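Side-chain contacts in thiamin pyrophosphokinase (Saccharomyces cerevisiae, PDB 1IG0), which transfers a pyrophosphate group from ATP to thiamine, making thiamine diphosphate, and works as a homodimer: residues Pro53-Ile58 / Leu187-Ile192; Asn73-Tyr78 / Tyr89-Ile94; Val131-Leu136 / Pro141-Leu146; Ser145-Lys150 / His157-Glu162; Cys251-Ile256 / Thr260-Thr265. All blocks are in the same frame, centred on the assembly; numbering follows the deposited sequence.

Contact 1: Pro53-Ile58 / Leu187-Ile192; sequences PLFYKI and LALGGI
I58 of the helix and L187 of the strand meet methyl to methyl in the interior, their side chains crossing at about a right angle. From CB, which points toward the strand, I58 splits into two branches. CG2 lies anti to the backbone N while CG1 lies beside it (chi1 -70°), and this rotation brings the short branch against L187 CD2. At 3.4 Å, I58 CG2 to L187 CD2 is tighter than usual for two methyl carbons. The longer branch runs out extended through CG1, and its CD1 passes the same methyl, I58 CD1 lying 4.0 Å from L187 CD2. Beta-branching suits I58 here, since both arms reach the same leucine methyl. One turn back, F55 makes a looser touch: L189 CD1 sits at the edge of the aromatic ring, near its plane, 4.3 Å from F55 CE1. Being purely hydrocarbon, these four side chains can be buried without needing polar partners. L41 on strand 38-43 touches both I58 and L189, and M221 on strand 216-221 touches both I58 and L187. Helix 52-61 thus lies against strand 184-189, itself hydrogen-bonded between strands 38-43 and 216-221 in the parallel part of the large sheet.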
# COMPACT_ATOMS: atom_id res chain seq x y z
N PRO B 53 4.46 24.27 -6.64
CA PRO B 53 3.69 24.79 -7.77
C PRO B 53 2.42 23.97 -8.01
O PRO B 53 1.36 24.52 -8.30
CB PRO B 53 4.68 24.69 -8.92
CG PRO B 53 6.00 24.90 -8.25
CD PRO B 53 5.86 24.03 -7.02
N LEU B 54 2.55 22.65 -7.90
CA LEU B 54 1.42 21.76 -8.11
C LEU B 54 0.41 21.92 -6.98
O LEU B 54 -0.80 21.98 -7.23
CB LEU B 54 1.90 20.30 -8.16
CG LEU B 54 0.83 19.26 -8.46
CD1 LEU B 54 0.21 19.55 -9.82
CD2 LEU B 54 1.43 17.87 -8.43
N PHE B 55 0.90 22.00 -5.75
CA PHE B 55 0.04 22.16 -4.59
C PHE B 55 -0.84 23.40 -4.75
O PHE B 55 -2.06 23.34 -4.56
CB PHE B 55 0.88 22.30 -3.32
CG PHE B 55 0.07 22.47 -2.06
CD1 PHE B 55 -0.54 21.37 -1.46
CD2 PHE B 55 -0.11 23.72 -1.50
CE1 PHE B 55 -1.32 21.52 -0.32
CE2 PHE B 55 -0.89 23.88 -0.35
CZ PHE B 55 -1.49 22.78 0.24
N TYR B 56 -0.22 24.52 -5.10
CA TYR B 56 -0.92 25.78 -5.29
C TYR B 56 -2.06 25.62 -6.30
O TYR B 56 -3.15 26.14 -6.11
CB TYR B 56 0.04 26.85 -5.80
CG TYR B 56 1.24 27.11 -4.92
CD1 TYR B 56 2.43 27.60 -5.46
CD2 TYR B 56 1.20 26.87 -3.54
CE1 TYR B 56 3.55 27.84 -4.66
CE2 TYR B 56 2.30 27.11 -2.73
CZ TYR B 56 3.47 27.60 -3.29
OH TYR B 56 4.57 27.84 -2.50
N LYS B 57 -1.77 24.91 -7.38
CA LYS B 57 -2.74 24.69 -8.44
C LYS B 57 -3.91 23.80 -8.01
O LYS B 57 -5.07 24.13 -8.24
CB LYS B 57 -2.05 24.07 -9.66
CG LYS B 57 -2.96 23.91 -10.87
CD LYS B 57 -3.56 25.25 -11.27
CE LYS B 57 -4.44 25.13 -12.50
NZ LYS B 57 -5.03 26.43 -12.89
N ILE B 58 -3.59 22.67 -7.40
CA ILE B 58 -4.61 21.74 -6.94
C ILE B 58 -5.49 22.40 -5.88
O ILE B 58 -6.68 22.13 -5.79
CB ILE B 58 -3.98 20.45 -6.37
CG1 ILE B 58 -3.36 19.65 -7.52
CG2 ILE B 58 -5.01 19.64 -5.62
CD1 ILE B 58 -2.59 18.43 -7.07
N LEU B 187 -10.09 14.83 -4.00
CA LEU B 187 -8.68 14.50 -4.22
C LEU B 187 -8.03 14.42 -2.85
O LEU B 187 -8.08 15.38 -2.07
CB LEU B 187 -8.01 15.58 -5.07
CG LEU B 187 -6.59 15.29 -5.55
CD1 LEU B 187 -6.59 14.07 -6.46
CD2 LEU B 187 -6.04 16.50 -6.29
N ALA B 188 -7.41 13.28 -2.54
CA ALA B 188 -6.78 13.10 -1.24
C ALA B 188 -5.26 13.02 -1.26
O ALA B 188 -4.66 12.38 -2.13
CB ALA B 188 -7.35 11.85 -0.56
N LEU B 189 -4.64 13.66 -0.27
CA LEU B 189 -3.20 13.68 -0.12
C LEU B 189 -2.82 13.00 1.20
O LEU B 189 -3.49 13.18 2.21
CB LEU B 189 -2.67 15.12 -0.11
CG LEU B 189 -2.83 15.99 -1.36
CD1 LEU B 189 -2.41 17.42 -1.05
CD2 LEU B 189 -1.97 15.42 -2.49
N GLY B 190 -1.74 12.22 1.17
CA GLY B 190 -1.27 11.56 2.38
C GLY B 190 -1.99 10.32 2.89
O GLY B 190 -1.80 9.93 4.04
N GLY B 191 -2.81 9.69 2.05
CA GLY B 191 -3.51 8.50 2.50
C GLY B 191 -2.82 7.20 2.11
O GLY B 191 -3.25 6.11 2.50
N ILE B 192 -1.74 7.32 1.35
CA ILE B 192 -0.99 6.16 0.88
C ILE B 192 0.51 6.30 1.14
O ILE B 192 1.07 7.39 1.02
CB ILE B 192 -1.18 5.98 -0.66
CG1 ILE B 192 -2.68 5.94 -1.01
CG2 ILE B 192 -0.48 4.70 -1.12
CD1 ILE B 192 -3.39 4.68 -0.57

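Contact 2: Asn73-Tyr78 / Tyr89-Ile94; sequences NRLYDY and YLPNYI
L75 supplies the tight part of this contact through a single methyl, which settles against the loop at Y89 and P91. With CG anti to the backbone N (chi1 180°), the leucine extends from the helix toward the loop, and L75 CD2 stands 3.8 Å from P91 CD and 3.7 Å from Y89 O. The approach to the carbonyl oxygen is simple van der Waals contact. P91 suits its place: its ring closes onto its own N, so a CH2 group, rather than an N-H needing an acceptor, faces the methyl. Helix 71-78 follows strand 64-68 and, with helix 83-88, leads to strand 93-96, which lies parallel beside strand 64-68; the segments therefore belong to a beta-alpha-beta crossover, and C67 on strand 64-68 touches both L75 and P91. The packing slackens around Y89. Its CB points toward the helix and lies 5.2 Å from L75 CD1, but the ring leads away from there and meets W59 edge-to-face. Between Y89 and P91, L90 turns its CB away from the helix and is partly exposed. D77, on another side of the helix from L75, is exposed to solvent, where a charged carboxylate is at home in a way the buried L75 would not be.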
# COMPACT_ATOMS: atom_id res chain seq x y z
N ASN B 73 -1.07 19.72 11.35
CA ASN B 73 0.34 19.92 11.66
C ASN B 73 1.13 19.82 10.37
O ASN B 73 2.01 20.63 10.09
CB ASN B 73 0.85 18.85 12.64
CG ASN B 73 0.13 18.88 13.97
OD1 ASN B 73 -0.10 19.94 14.54
ND2 ASN B 73 -0.22 17.70 14.48
N ARG B 74 0.79 18.81 9.57
CA ARG B 74 1.45 18.56 8.29
C ARG B 74 1.39 19.79 7.38
O ARG B 74 2.39 20.19 6.80
CB ARG B 74 0.79 17.37 7.59
CG ARG B 74 0.75 16.10 8.43
CD ARG B 74 2.14 15.60 8.77
NE ARG B 74 2.10 14.34 9.51
CZ ARG B 74 3.18 13.66 9.88
NH1 ARG B 74 4.39 14.11 9.59
NH2 ARG B 74 3.04 12.52 10.55
N LEU B 75 0.20 20.37 7.27
CA LEU B 75 0.01 21.55 6.42
C LEU B 75 0.78 22.73 7.00
O LEU B 75 1.47 23.46 6.28
CB LEU B 75 -1.48 21.90 6.34
CG LEU B 75 -1.84 23.13 5.49
CD1 LEU B 75 -1.43 22.88 4.04
CD2 LEU B 75 -3.33 23.40 5.59
N TYR B 76 0.65 22.92 8.31
CA TYR B 76 1.32 24.00 9.02
C TYR B 76 2.83 23.99 8.74
O TYR B 76 3.41 25.01 8.39
CB TYR B 76 1.08 23.86 10.52
CG TYR B 76 1.66 24.99 11.35
CD1 TYR B 76 1.02 26.23 11.41
CD2 TYR B 76 2.83 24.82 12.08
CE1 TYR B 76 1.55 27.27 12.18
CE2 TYR B 76 3.36 25.85 12.85
CZ TYR B 76 2.72 27.07 12.89
OH TYR B 76 3.24 28.09 13.65
N ASP B 77 3.45 22.82 8.90
CA ASP B 77 4.88 22.68 8.67
C ASP B 77 5.23 22.75 7.19
O ASP B 77 6.24 23.35 6.80
CB ASP B 77 5.40 21.36 9.25
CG ASP B 77 5.23 21.27 10.75
OD1 ASP B 77 5.41 22.30 11.43
OD2 ASP B 77 4.94 20.17 11.25
N TYR B 78 4.40 22.14 6.35
CA TYR B 78 4.63 22.14 4.91
C TYR B 78 4.90 23.56 4.42
O TYR B 78 5.72 23.77 3.53
CB TYR B 78 3.41 21.57 4.18
CG TYR B 78 3.54 21.58 2.67
CD1 TYR B 78 4.54 20.86 2.03
CD2 TYR B 78 2.65 22.31 1.88
CE1 TYR B 78 4.66 20.86 0.64
CE2 TYR B 78 2.75 22.32 0.49
CZ TYR B 78 3.76 21.59 -0.12
OH TYR B 78 3.87 21.59 -1.49
N TYR B 89 -3.34 29.72 2.50
CA TYR B 89 -3.81 28.35 2.40
C TYR B 89 -4.36 27.75 3.69
O TYR B 89 -3.88 26.72 4.17
CB TYR B 89 -2.70 27.46 1.83
CG TYR B 89 -2.29 27.89 0.44
CD1 TYR B 89 -1.20 28.74 0.24
CD2 TYR B 89 -3.04 27.50 -0.67
CE1 TYR B 89 -0.87 29.19 -1.04
CE2 TYR B 89 -2.72 27.95 -1.95
CZ TYR B 89 -1.64 28.79 -2.13
OH TYR B 89 -1.33 29.24 -3.39
N LEU B 90 -5.36 28.41 4.25
CA LEU B 90 -6.00 27.96 5.48
C LEU B 90 -7.07 26.93 5.11
O LEU B 90 -7.82 27.12 4.15
CB LEU B 90 -6.68 29.13 6.19
CG LEU B 90 -5.82 30.28 6.71
CD1 LEU B 90 -6.72 31.42 7.17
CD2 LEU B 90 -4.94 29.80 7.85
N PRO B 91 -7.14 25.81 5.84
CA PRO B 91 -8.14 24.79 5.53
C PRO B 91 -9.51 25.27 6.03
O PRO B 91 -9.59 26.11 6.93
CB PRO B 91 -7.64 23.58 6.30
CG PRO B 91 -7.05 24.20 7.52
CD PRO B 91 -6.27 25.38 6.96
N ASN B 92 -10.58 24.75 5.44
CA ASN B 92 -11.92 25.14 5.87
C ASN B 92 -12.28 24.43 7.17
O ASN B 92 -12.88 25.03 8.05
CB ASN B 92 -12.96 24.81 4.79
CG ASN B 92 -12.73 25.58 3.51
OD1 ASN B 92 -12.05 25.11 2.59
ND2 ASN B 92 -13.29 26.79 3.43
N TYR B 93 -11.91 23.16 7.27
CA TYR B 93 -12.19 22.38 8.47
C TYR B 93 -10.99 21.55 8.94
O TYR B 93 -10.10 21.21 8.15
CB TYR B 93 -13.32 21.38 8.25
CG TYR B 93 -14.67 21.94 7.85
CD1 TYR B 93 -15.04 22.04 6.51
CD2 TYR B 93 -15.60 22.30 8.82
CE1 TYR B 93 -16.31 22.48 6.15
CE2 TYR B 93 -16.87 22.74 8.47
CZ TYR B 93 -17.22 22.82 7.13
OH TYR B 93 -18.49 23.23 6.78
N ILE B 94 -11.00 21.24 10.23
CA ILE B 94 -10.01 20.38 10.86
C ILE B 94 -10.89 19.51 11.74
O ILE B 94 -11.63 20.03 12.58
CB ILE B 94 -9.02 21.15 11.75
CG1 ILE B 94 -8.12 22.04 10.90
CG2 ILE B 94 -8.18 20.16 12.55
CD1 ILE B 94 -7.08 22.81 11.72

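Contact 3: Val131-Leu136 / Pro141-Leu146; sequences VNLISL and PEFRSL
Two consecutive helices, 126-139 and 141-148, are joined here by the ring of F143, which inserts against L133 and L136 near the end of the first. The backbones come close at this point, with 6.3 Å between the CA atoms of L136 and F143. F143 holds its CG anti to the backbone N (chi1 175°), which carries the ring across to the other helix. L136 CB then lies over one face, 4.0 Å from the centroid of the F143 ring and 21° off its normal, a CH-pi contact offset toward the rim. Further out, L136 CD1 rests 4.0 Å from F143 CD1, along the same ring. L133 serves the far end: its CD1 approaches F143 CZ obliquely at 3.5 Å. Leucine fits both positions, offering aliphatic carbons that can lie against a flat ring without polar atoms to satisfy, while phenylalanine gives the length and the broad apolar face to bridge the helices. An alanine in place of F143 is likely to open a gap between the helices, leaving L136 CB without its aromatic face and L133 CD1 without its neighbour. Y93 of strand 93-96 packs on both L133 and F143, so the pair forms part of a helical layer laid on the parallel sheet, as expected of the alpha-beta-alpha sandwich of the catalytic domain.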
# COMPACT_ATOMS: atom_id res chain seq x y z
N VAL B 131 -15.07 12.44 5.41
CA VAL B 131 -16.04 12.30 4.33
C VAL B 131 -17.47 12.55 4.81
O VAL B 131 -18.29 13.08 4.06
CB VAL B 131 -15.95 10.91 3.65
CG1 VAL B 131 -14.62 10.78 2.92
CG2 VAL B 131 -16.10 9.81 4.69
N ASN B 132 -17.78 12.16 6.04
CA ASN B 132 -19.11 12.41 6.58
C ASN B 132 -19.29 13.92 6.67
O ASN B 132 -20.33 14.47 6.30
CB ASN B 132 -19.27 11.80 7.98
CG ASN B 132 -19.56 10.31 7.94
OD1 ASN B 132 -19.75 9.69 8.99
ND2 ASN B 132 -19.59 9.74 6.75
N LEU B 133 -18.25 14.59 7.17
CA LEU B 133 -18.25 16.04 7.31
C LEU B 133 -18.39 16.72 5.95
O LEU B 133 -19.18 17.65 5.78
CB LEU B 133 -16.94 16.50 7.96
CG LEU B 133 -16.63 18.00 7.90
CD1 LEU B 133 -17.68 18.77 8.69
CD2 LEU B 133 -15.24 18.25 8.47
N ILE B 134 -17.61 16.25 4.98
CA ILE B 134 -17.64 16.80 3.63
C ILE B 134 -19.03 16.72 3.02
O ILE B 134 -19.52 17.69 2.43
CB ILE B 134 -16.62 16.08 2.72
CG1 ILE B 134 -15.20 16.40 3.20
CG2 ILE B 134 -16.82 16.51 1.27
CD1 ILE B 134 -14.12 15.57 2.54
N SER B 135 -19.68 15.57 3.16
CA SER B 135 -21.02 15.40 2.60
C SER B 135 -22.00 16.34 3.29
O SER B 135 -22.84 16.97 2.64
CB SER B 135 -21.49 13.95 2.77
OG SER B 135 -22.71 13.75 2.06
N LEU B 136 -21.91 16.45 4.62
CA LEU B 136 -22.78 17.34 5.37
C LEU B 136 -22.59 18.78 4.90
O LEU B 136 -23.55 19.51 4.70
CB LEU B 136 -22.48 17.23 6.87
CG LEU B 136 -23.02 16.00 7.60
CD1 LEU B 136 -22.46 15.96 9.02
CD2 LEU B 136 -24.55 16.06 7.62
N PRO B 141 -28.00 21.77 4.34
CA PRO B 141 -28.09 23.21 4.63
C PRO B 141 -28.23 23.46 6.13
O PRO B 141 -27.79 24.49 6.65
CB PRO B 141 -29.33 23.64 3.85
CG PRO B 141 -29.31 22.73 2.67
CD PRO B 141 -29.00 21.39 3.32
N GLU B 142 -28.85 22.51 6.83
CA GLU B 142 -29.03 22.64 8.27
C GLU B 142 -27.70 22.54 9.00
O GLU B 142 -27.48 23.22 10.00
CB GLU B 142 -30.00 21.57 8.78
CG GLU B 142 -30.21 21.60 10.28
CD GLU B 142 -31.51 20.96 10.70
OE1 GLU B 142 -31.49 20.04 11.54
OE2 GLU B 142 -32.57 21.38 10.17
N PHE B 143 -26.82 21.68 8.51
CA PHE B 143 -25.51 21.53 9.13
C PHE B 143 -24.76 22.86 9.00
O PHE B 143 -24.17 23.36 9.95
CB PHE B 143 -24.69 20.44 8.44
CG PHE B 143 -23.28 20.32 8.95
CD1 PHE B 143 -23.02 19.77 10.20
CD2 PHE B 143 -22.22 20.81 8.20
CE1 PHE B 143 -21.72 19.71 10.70
CE2 PHE B 143 -20.91 20.75 8.69
CZ PHE B 143 -20.66 20.20 9.94
N ARG B 144 -24.80 23.42 7.79
CA ARG B 144 -24.13 24.69 7.52
C ARG B 144 -24.67 25.77 8.45
O ARG B 144 -23.91 26.61 8.94
CB ARG B 144 -24.36 25.09 6.06
CG ARG B 144 -23.66 24.18 5.06
CD ARG B 144 -22.15 24.31 5.18
NE ARG B 144 -21.67 25.56 4.60
CZ ARG B 144 -21.67 25.81 3.29
NH1 ARG B 144 -22.12 24.91 2.43
NH2 ARG B 144 -21.22 26.98 2.84
N SER B 145 -25.97 25.74 8.69
CA SER B 145 -26.60 26.72 9.57
C SER B 145 -26.11 26.52 11.00
O SER B 145 -25.83 27.48 11.72
CB SER B 145 -28.12 26.57 9.53
OG SER B 145 -28.74 27.43 10.47
N LEU B 146 -26.00 25.25 11.40
CA LEU B 146 -25.54 24.91 12.75
C LEU B 146 -24.17 25.52 13.05
O LEU B 146 -23.97 26.11 14.11
CB LEU B 146 -25.46 23.39 12.90
CG LEU B 146 -24.98 22.85 14.25
CD1 LEU B 146 -25.96 23.25 15.34
CD2 LEU B 146 -24.87 21.33 14.18

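Contact 4: Ser145-Lys150 / His157-Glu162; sequences SLISNK and HGIELE
A water whose O lies 2.6 Å from H157 ND1, in the plane of the imidazole at its edge, joins the two segments and donates to I147 O, 3.1 Å from the same water O. Beside this bridge the contact is van der Waals packing, part of it on carbonyl oxygens. L146 reaches over the backbone of the loop, its CG 3.5 Å from H157 O, an ordinary touch and not a hydrogen bond, and its CD2 4.3 Å from I159 CG1. I147 adds its CG2 branch, which lies 4.2 Å from H157 CB. Helix 141-148 here meets the loop that leads on to helix 164-175, and I159 carries the packing inward onto I117 of strand 115-118. G158 suits the bend twice over: its phi of 76° favours glycine, and a CB there would come within 3.1 Å of L146 CD1. A serine in place of L146 would probably leave the loop backbone at H157 and G158 without its apolar cover and I159 without one of its partners. H157 and L146 are partly exposed, whereas I159 is buried.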
# COMPACT_ATOMS: atom_id res chain seq x y z
N SER B 145 -25.97 25.74 8.69
CA SER B 145 -26.60 26.72 9.57
C SER B 145 -26.11 26.52 11.00
O SER B 145 -25.83 27.48 11.72
CB SER B 145 -28.12 26.57 9.53
OG SER B 145 -28.74 27.43 10.47
N LEU B 146 -26.00 25.25 11.40
CA LEU B 146 -25.54 24.91 12.75
C LEU B 146 -24.17 25.52 13.05
O LEU B 146 -23.97 26.11 14.11
CB LEU B 146 -25.46 23.39 12.90
CG LEU B 146 -24.98 22.85 14.25
CD1 LEU B 146 -25.96 23.25 15.34
CD2 LEU B 146 -24.87 21.33 14.18
N ILE B 147 -23.25 25.38 12.11
CA ILE B 147 -21.90 25.89 12.29
C ILE B 147 -21.73 27.37 11.93
O ILE B 147 -20.69 27.97 12.20
CB ILE B 147 -20.88 25.07 11.47
CG1 ILE B 147 -21.15 25.25 9.97
CG2 ILE B 147 -20.99 23.59 11.83
CD1 ILE B 147 -20.19 24.48 9.07
N SER B 148 -22.76 27.96 11.32
CA SER B 148 -22.68 29.36 10.92
C SER B 148 -23.49 30.31 11.80
O SER B 148 -23.07 31.44 12.05
CB SER B 148 -23.15 29.52 9.47
OG SER B 148 -24.53 29.26 9.34
N ASN B 149 -24.66 29.86 12.26
CA ASN B 149 -25.50 30.70 13.11
C ASN B 149 -24.70 31.26 14.27
O ASN B 149 -23.95 30.54 14.93
CB ASN B 149 -26.68 29.89 13.65
CG ASN B 149 -27.67 30.76 14.41
OD1 ASN B 149 -28.45 31.50 13.81
ND2 ASN B 149 -27.63 30.68 15.73
N LYS B 150 -24.85 32.56 14.52
CA LYS B 150 -24.12 33.22 15.58
C LYS B 150 -24.79 33.10 16.95
O LYS B 150 -24.20 33.44 17.97
CB LYS B 150 -23.88 34.68 15.20
CG LYS B 150 -23.24 34.80 13.82
CD LYS B 150 -22.22 35.91 13.75
CE LYS B 150 -22.83 37.17 13.18
NZ LYS B 150 -23.35 36.97 11.79
N HIS B 157 -19.12 23.76 18.12
CA HIS B 157 -20.07 24.18 17.10
C HIS B 157 -21.41 23.44 17.17
O HIS B 157 -22.09 23.28 16.15
CB HIS B 157 -19.44 24.00 15.72
CG HIS B 157 -18.21 24.82 15.51
ND1 HIS B 157 -18.24 26.18 15.33
CD2 HIS B 157 -16.90 24.47 15.49
CE1 HIS B 157 -17.01 26.64 15.21
NE2 HIS B 157 -16.17 25.62 15.30
N GLY B 158 -21.79 23.01 18.37
CA GLY B 158 -23.05 22.31 18.55
C GLY B 158 -23.07 20.88 18.07
O GLY B 158 -24.13 20.27 17.95
N ILE B 159 -21.89 20.33 17.79
CA ILE B 159 -21.78 18.95 17.31
C ILE B 159 -21.45 18.03 18.48
O ILE B 159 -20.48 18.26 19.20
CB ILE B 159 -20.69 18.83 16.23
CG1 ILE B 159 -21.00 19.79 15.08
CG2 ILE B 159 -20.61 17.40 15.72
CD1 ILE B 159 -19.90 19.90 14.05
N GLU B 160 -22.26 16.99 18.67
CA GLU B 160 -22.04 16.04 19.75
C GLU B 160 -20.61 15.51 19.68
O GLU B 160 -20.18 14.97 18.65
CB GLU B 160 -23.06 14.90 19.66
CG GLU B 160 -23.11 14.01 20.89
CD GLU B 160 -22.08 12.91 20.86
OE1 GLU B 160 -21.54 12.55 21.92
OE2 GLU B 160 -21.82 12.38 19.75
N LEU B 161 -19.87 15.66 20.78
CA LEU B 161 -18.47 15.26 20.88
C LEU B 161 -18.03 13.85 20.50
O LEU B 161 -16.99 13.69 19.86
CB LEU B 161 -17.95 15.58 22.28
CG LEU B 161 -17.63 17.05 22.54
CD1 LEU B 161 -17.28 17.26 24.00
CD2 LEU B 161 -16.47 17.48 21.64
N GLU B 162 -18.79 12.83 20.87
CA GLU B 162 -18.38 11.46 20.55
C GLU B 162 -18.48 11.08 19.08
O GLU B 162 -17.49 10.70 18.46
CB GLU B 162 -19.17 10.45 21.38
CG GLU B 162 -18.65 9.02 21.22
CD GLU B 162 -19.53 7.99 21.91
OE1 GLU B 162 -19.95 8.24 23.06
OE2 GLU B 162 -19.77 6.92 21.31
O HOH W 1 -20.41 27.61 15.30

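Contact 5: Cys251-Ile256 / Thr260-Thr265; sequences CGLLPI and TLVKET
L253 and T265 face each other across the interior of a beta sandwich in the thiamine-binding part of the chain: strand 248-254 belongs to the large sheet and strand 260-266 to the five-stranded one. Every touch between the segments is apolar. Besides T265, L253 CD2 approaches V262 CG1 at 4.5 Å, so one leucine methyl serves two residues of the facing strand. Near the connection, where P255 centres an inverse gamma turn, P255 CB lies 4.4 Å from T260 CG2. The polar partners lie outside the two segments. T260 OG1 is hydrogen-bonded to D302 OD1, and T265 OG1 to D271 OD1 and to the backbone N of V272, a residue of the thiamine pocket; the L253 side chain itself is about 7 Å from the bound thiamine. Threonine suits such places because it divides its two branches between hydroxyl and methyl. In T265, chi1 of 67° sets OG1 between the backbone N and the carbonyl carbon, leaving CG2 to meet L253 CD2 tip to tip at 4.2 Å.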
# COMPACT_ATOMS: atom_id res chain seq x y z
N CYS B 251 0.91 1.56 -15.27
CA CYS B 251 -0.37 1.46 -14.57
C CYS B 251 -0.58 0.03 -14.12
O CYS B 251 0.10 -0.88 -14.59
CB CYS B 251 -1.52 1.89 -15.48
SG CYS B 251 -1.84 0.82 -16.91
N GLY B 252 -1.53 -0.17 -13.22
CA GLY B 252 -1.80 -1.51 -12.73
C GLY B 252 -3.26 -1.73 -12.41
O GLY B 252 -3.95 -0.83 -11.93
N LEU B 253 -3.74 -2.94 -12.68
CA LEU B 253 -5.12 -3.31 -12.39
C LEU B 253 -5.05 -4.09 -11.08
O LEU B 253 -4.57 -5.22 -11.05
CB LEU B 253 -5.68 -4.18 -13.52
CG LEU B 253 -6.04 -3.45 -14.82
CD1 LEU B 253 -4.82 -2.75 -15.40
CD2 LEU B 253 -6.61 -4.44 -15.82
N LEU B 254 -5.54 -3.48 -10.01
CA LEU B 254 -5.44 -4.08 -8.68
C LEU B 254 -6.75 -4.54 -8.04
O LEU B 254 -7.55 -3.71 -7.61
CB LEU B 254 -4.75 -3.08 -7.76
CG LEU B 254 -3.63 -2.30 -8.45
CD1 LEU B 254 -3.16 -1.16 -7.56
CD2 LEU B 254 -2.47 -3.23 -8.80
N PRO B 255 -6.96 -5.86 -7.95
CA PRO B 255 -8.17 -6.42 -7.34
C PRO B 255 -7.99 -6.52 -5.83
O PRO B 255 -8.06 -7.60 -5.25
CB PRO B 255 -8.29 -7.78 -8.01
CG PRO B 255 -6.85 -8.20 -8.09
CD PRO B 255 -6.17 -6.93 -8.60
N ILE B 256 -7.74 -5.37 -5.20
CA ILE B 256 -7.52 -5.32 -3.76
C ILE B 256 -8.83 -5.58 -3.01
O ILE B 256 -9.84 -4.94 -3.27
CB ILE B 256 -6.98 -3.93 -3.35
CG1 ILE B 256 -5.82 -3.53 -4.26
CG2 ILE B 256 -6.53 -3.95 -1.89
CD1 ILE B 256 -5.30 -2.12 -4.02
N THR B 260 -11.62 -11.01 -9.00
CA THR B 260 -12.62 -10.76 -10.02
C THR B 260 -12.14 -11.31 -11.36
O THR B 260 -11.17 -12.06 -11.43
CB THR B 260 -12.93 -9.25 -10.15
OG1 THR B 260 -14.03 -9.06 -11.06
CG2 THR B 260 -11.71 -8.49 -10.66
N LEU B 261 -12.83 -10.91 -12.42
CA LEU B 261 -12.50 -11.37 -13.76
C LEU B 261 -12.32 -10.18 -14.69
O LEU B 261 -13.18 -9.30 -14.75
CB LEU B 261 -13.62 -12.27 -14.29
CG LEU B 261 -13.51 -12.83 -15.71
CD1 LEU B 261 -12.38 -13.84 -15.79
CD2 LEU B 261 -14.83 -13.49 -16.09
N VAL B 262 -11.19 -10.13 -15.39
CA VAL B 262 -10.96 -9.05 -16.33
C VAL B 262 -11.51 -9.58 -17.65
O VAL B 262 -10.84 -10.30 -18.38
CB VAL B 262 -9.46 -8.73 -16.50
CG1 VAL B 262 -9.28 -7.60 -17.50
CG2 VAL B 262 -8.87 -8.34 -15.15
N LYS B 263 -12.77 -9.23 -17.93
CA LYS B 263 -13.43 -9.68 -19.14
C LYS B 263 -12.66 -9.29 -20.40
O LYS B 263 -12.50 -10.10 -21.31
CB LYS B 263 -14.85 -9.10 -19.21
CG LYS B 263 -15.60 -9.50 -20.47
CD LYS B 263 -17.08 -9.18 -20.37
CE LYS B 263 -17.80 -9.63 -21.62
NZ LYS B 263 -17.46 -11.05 -21.95
N GLU B 264 -12.18 -8.06 -20.44
CA GLU B 264 -11.43 -7.58 -21.59
C GLU B 264 -10.84 -6.19 -21.40
O GLU B 264 -11.42 -5.34 -20.72
CB GLU B 264 -12.34 -7.57 -22.83
CG GLU B 264 -11.84 -6.69 -23.96
CD GLU B 264 -12.79 -6.65 -25.14
OE1 GLU B 264 -14.01 -6.52 -24.92
OE2 GLU B 264 -12.32 -6.74 -26.30
N THR B 265 -9.68 -5.98 -22.00
CA THR B 265 -9.01 -4.69 -21.97
C THR B 265 -8.54 -4.43 -23.39
O THR B 265 -8.22 -5.36 -24.13
CB THR B 265 -7.78 -4.68 -21.05
OG1 THR B 265 -6.76 -5.53 -21.57
CG2 THR B 265 -8.17 -5.13 -19.65

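In the fold
Contacts 1, 2, 3 and 5 are buried, whereas contact 4 lies at the surface and is the one that adds a bridging water to its packing. Contact 1 sets a helix on the parallel sheet and contact 2 sets one on the loop leading into a strand of it; the two touch directly, F55 CZ lying 3.8 Å from L75 CD1. Contacts 3 and 4 share helix 141-148: F143 faces the neighbouring helix, while L146 and I147 face a loop, and F143 CE1 meets I159 CD1 at 3.8 Å. Y93 connects contact 2 to contact 3. Contact 5 stands apart, about 36 Å between centres from contacts 2 and 3, joining two sheets through aliphatic groups without any aromatic ring.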